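Local coordinates for protein sensor histidine kinase (Pseudomonas syringae pv. tomato, PDB 3CIT) that probably serves as the GAF sensory domain of a histidine kinase that relays signals by phosphotransfer in a two-component system, at residues Thr94-Leu102 against Thr114-Ile123. Numbering follows the deposited sequence.
Sequences THLPCVLLL and TLVLANSVAI
Cys98-Leu102 and Thr114-Asn119 pair as antiparallel strands, their short axes 4.6 Å apart at closest approach and running at 165° to one another. Leu100 with Leu117 and Leu102 with Leu115 are hydrogen-bonded pairs, each closed by two backbone bonds; Leu100 N to Leu117 O, at 2.8 Å, is nearly straight at 168°. Cys98 faces Asn119 through a single bond, from Asn119 N to Cys98 O. Val99 with Ala118 and Leu101 with Val116 are the non-hydrogen-bonded pairs between them.

Pro97 has no N-H to give, and Pro97 CD lies 3.2 Å from Asn119 O. The backbone ladder ends at the Cys98-Asn119 pair, and one further bond there uses a side chain. Cys98 SG, set beside its own backbone N by chi1 of -72°, accepts a bond from Ile123 N at 3.4 Å, which ties the turn after Asn119 back over the strand. Within that turn Asn119 ND2 donates to Val121 O, while Asn119 OD1 accepts from Asp47 N. A water lies within hydrogen-bonding distance of both Thr94 O and Ser120 O, though it has more acceptors around it than protons to give.

The side chains divide between two faces. On one, the Leu100 and Leu117 side chains lie side by side, pointing the same way, with Leu100 CD2 4.1 Å from Leu117 CD1, and Leu102 CD1 reaches Leu115 CD2 at 4.0 Å. On the other, Val99 CG1, anti to its backbone N, meets Val116 CG1 at 3.6 Å, and Leu96 CD1 packs on the Ala118 methyl.

The two strands form a hairpin inside the antiparallel GAF sheet of order 2-1-5-4-3: strand 87-90 pairs with 98-105, and strand 48-53 with 111-119. Helices 29-43 and 128-156 pack on the Leu115, Leu117 and Leu102 face, whereas Leu75 of a loop touches Leu96 and Val99 on the opposite one.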
loop_
_atom_site.group_PDB
_atom_site.type_symbol
_atom_site.label_atom_id
_atom_site.label_comp_id
_atom_site.label_asym_id
_atom_site.label_seq_id
_atom_site.Cartn_x
_atom_site.Cartn_y
_atom_site.Cartn_z
ATOM N N THR A 94 8.304 5.513 -27.231
ATOM C CA THR A 94 8.852 4.157 -27.255
ATOM C C THR A 94 7.814 3.197 -27.775
ATOM O O THR A 94 6.656 3.573 -28.044
ATOM C CB THR A 94 9.317 3.699 -25.844
ATOM O OG1 THR A 94 8.180 3.616 -24.998
ATOM C CG2 THR A 94 10.421 4.660 -25.225
ATOM N N HIS A 95 8.211 1.941 -27.931
ATOM C CA HIS A 95 7.304 0.904 -28.411
ATOM C C HIS A 95 6.170 0.592 -27.411
ATOM O O HIS A 95 5.115 0.108 -27.801
ATOM C CB HIS A 95 8.097 -0.363 -28.717
ATOM C CG HIS A 95 8.839 -0.309 -30.016
ATOM N ND1 HIS A 95 10.102 0.229 -30.126
ATOM C CD2 HIS A 95 8.477 -0.680 -31.261
ATOM C CE1 HIS A 95 10.500 0.150 -31.385
ATOM N NE2 HIS A 95 9.529 -0.385 -32.099
ATOM N N LEU A 96 6.435 0.837 -26.139
ATOM C CA LEU A 96 5.527 0.565 -25.013
ATOM C C LEU A 96 5.509 1.767 -24.098
ATOM O O LEU A 96 6.184 1.822 -23.048
ATOM C CB LEU A 96 5.941 -0.703 -24.238
ATOM C CG LEU A 96 5.853 -2.016 -25.026
ATOM C CD1 LEU A 96 6.491 -3.193 -24.286
ATOM C CD2 LEU A 96 4.383 -2.356 -25.398
ATOM N N PRO A 97 4.796 2.803 -24.530
ATOM C CA PRO A 97 4.839 4.067 -23.799
ATOM C C PRO A 97 4.207 4.129 -22.397
ATOM O O PRO A 97 4.337 5.147 -21.743
ATOM C CB PRO A 97 4.153 5.059 -24.738
ATOM C CG PRO A 97 3.418 4.263 -25.720
ATOM C CD PRO A 97 4.033 2.896 -25.789
ATOM N N CYS A 98 3.505 3.087 -21.991
ATOM C CA CYS A 98 2.869 3.010 -20.675
ATOM C C CYS A 98 3.208 1.632 -20.112
ATOM O O CYS A 98 3.004 0.617 -20.789
ATOM C CB CYS A 98 1.323 3.183 -20.824
ATOM S SG CYS A 98 0.959 4.845 -21.205
ATOM N N VAL A 99 3.663 1.607 -18.861
ATOM C CA VAL A 99 4.011 0.385 -18.153
ATOM C C VAL A 99 3.538 0.468 -16.701
ATOM O O VAL A 99 3.701 1.494 -16.047
ATOM C CB VAL A 99 5.526 0.154 -18.190
ATOM C CG1 VAL A 99 5.936 -1.104 -17.341
ATOM C CG2 VAL A 99 5.983 0.024 -19.647
ATOM N N LEU A 100 2.977 -0.631 -16.223
ATOM C CA LEU A 100 2.566 -0.800 -14.822
ATOM C C LEU A 100 3.363 -1.965 -14.228
ATOM O O LEU A 100 3.365 -3.085 -14.780
ATOM C CB LEU A 100 1.061 -1.056 -14.758
ATOM C CG LEU A 100 0.427 -1.316 -13.396
ATOM C CD1 LEU A 100 0.577 -0.114 -12.406
ATOM C CD2 LEU A 100 -1.061 -1.823 -13.485
ATOM N N LEU A 101 4.051 -1.699 -13.121
ATOM C CA LEU A 101 4.820 -2.709 -12.397
ATOM C C LEU A 101 4.064 -3.099 -11.136
ATOM O O LEU A 101 3.623 -2.211 -10.396
ATOM C CB LEU A 101 6.185 -2.123 -12.025
ATOM C CG LEU A 101 7.051 -1.601 -13.186
ATOM C CD1 LEU A 101 8.390 -1.140 -12.621
ATOM C CD2 LEU A 101 7.245 -2.665 -14.206
ATOM N N LEU A 102 3.922 -4.406 -10.900
ATOM C CA LEU A 102 3.285 -4.965 -9.706
ATOM C C LEU A 102 4.248 -6.005 -9.097
ATOM O O LEU A 102 4.399 -7.102 -9.618
ATOM C CB LEU A 102 1.941 -5.615 -10.048
ATOM C CG LEU A 102 1.023 -4.735 -10.924
ATOM C CD1 LEU A 102 -0.019 -5.498 -11.695
ATOM C CD2 LEU A 102 0.411 -3.623 -10.016
ATOM N N THR A 114 8.301 -9.311 -10.617
ATOM C CA THR A 114 7.405 -8.224 -10.974
ATOM C C THR A 114 6.520 -8.665 -12.099
ATOM O O THR A 114 7.011 -9.213 -13.092
ATOM C CB THR A 114 8.113 -6.960 -11.535
ATOM O OG1 THR A 114 9.373 -6.801 -10.902
ATOM C CG2 THR A 114 7.221 -5.794 -11.276
ATOM N N LEU A 115 5.224 -8.426 -11.942
ATOM C CA LEU A 115 4.298 -8.513 -13.049
ATOM C C LEU A 115 4.372 -7.173 -13.783
ATOM O O LEU A 115 4.228 -6.107 -13.155
ATOM C CB LEU A 115 2.896 -8.840 -12.493
ATOM C CG LEU A 115 1.739 -9.129 -13.429
ATOM C CD1 LEU A 115 2.079 -10.338 -14.293
ATOM C CD2 LEU A 115 0.402 -9.346 -12.600
ATOM N N VAL A 116 4.640 -7.212 -15.086
ATOM C CA VAL A 116 4.877 -6.028 -15.875
ATOM C C VAL A 116 3.779 -5.998 -16.930
ATOM O O VAL A 116 3.710 -6.889 -17.784
ATOM C CB VAL A 116 6.270 -6.030 -16.560
ATOM C CG1 VAL A 116 6.511 -4.691 -17.408
ATOM C CG2 VAL A 116 7.439 -6.202 -15.545
ATOM N N LEU A 117 2.885 -5.022 -16.845
ATOM C CA LEU A 117 1.882 -4.817 -17.876
ATOM C C LEU A 117 2.313 -3.606 -18.677
ATOM O O LEU A 117 2.888 -2.650 -18.132
ATOM C CB LEU A 117 0.500 -4.565 -17.254
ATOM C CG LEU A 117 0.064 -5.524 -16.133
ATOM C CD1 LEU A 117 -1.427 -5.215 -15.709
ATOM C CD2 LEU A 117 0.265 -6.949 -16.523
ATOM N N ALA A 118 2.039 -3.616 -19.980
ATOM C CA ALA A 118 2.513 -2.548 -20.840
ATOM C C ALA A 118 1.553 -2.352 -21.981
ATOM O O ALA A 118 0.861 -3.286 -22.356
ATOM C CB ALA A 118 3.914 -2.871 -21.385
ATOM N N ASN A 119 1.508 -1.155 -22.545
ATOM C CA ASN A 119 0.605 -0.890 -23.651
ATOM C C ASN A 119 1.349 -0.230 -24.811
ATOM O O ASN A 119 2.259 0.577 -24.604
ATOM C CB ASN A 119 -0.568 -0.029 -23.178
ATOM C CG ASN A 119 -1.785 -0.166 -24.067
ATOM O OD1 ASN A 119 -2.277 -1.294 -24.288
ATOM N ND2 ASN A 119 -2.251 0.975 -24.657
ATOM N N SER A 120 0.940 -0.573 -26.039
ATOM C CA SER A 120 1.574 -0.059 -27.240
ATOM C C SER A 120 1.273 1.399 -27.529
ATOM O O SER A 120 1.983 2.011 -28.313
ATOM C CB SER A 120 1.147 -0.897 -28.446
ATOM O OG SER A 120 -0.260 -0.832 -28.613
ATOM N N VAL A 121 0.226 1.949 -26.917
ATOM C CA VAL A 121 -0.107 3.351 -27.078
ATOM C C VAL A 121 -0.339 4.009 -25.703
ATOM O O VAL A 121 -0.694 3.345 -24.712
ATOM C CB VAL A 121 -1.322 3.592 -28.018
ATOM C CG1 VAL A 121 -1.010 3.165 -29.474
ATOM C CG2 VAL A 121 -2.535 2.915 -27.518
ATOM N N ALA A 122 -0.080 5.306 -25.643
ATOM C CA ALA A 122 -0.271 6.075 -24.400
ATOM C C ALA A 122 -1.739 6.011 -23.967
ATOM O O ALA A 122 -2.660 6.279 -24.762
ATOM C CB ALA A 122 0.185 7.526 -24.595
ATOM N N ILE A 123 -1.965 5.614 -22.716
ATOM C CA ILE A 123 -3.296 5.608 -22.111
ATOM C C ILE A 123 -3.153 6.227 -20.713
ATOM O O ILE A 123 -2.041 6.355 -20.208
ATOM C CB ILE A 123 -3.887 4.183 -21.972
ATOM C CG1 ILE A 123 -2.941 3.231 -21.227
ATOM C CG2 ILE A 123 -4.238 3.603 -23.359
ATOM C CD1 ILE A 123 -3.582 1.914 -20.848
HETATM O O HOH W 1 4.244 2.755 -29.736
#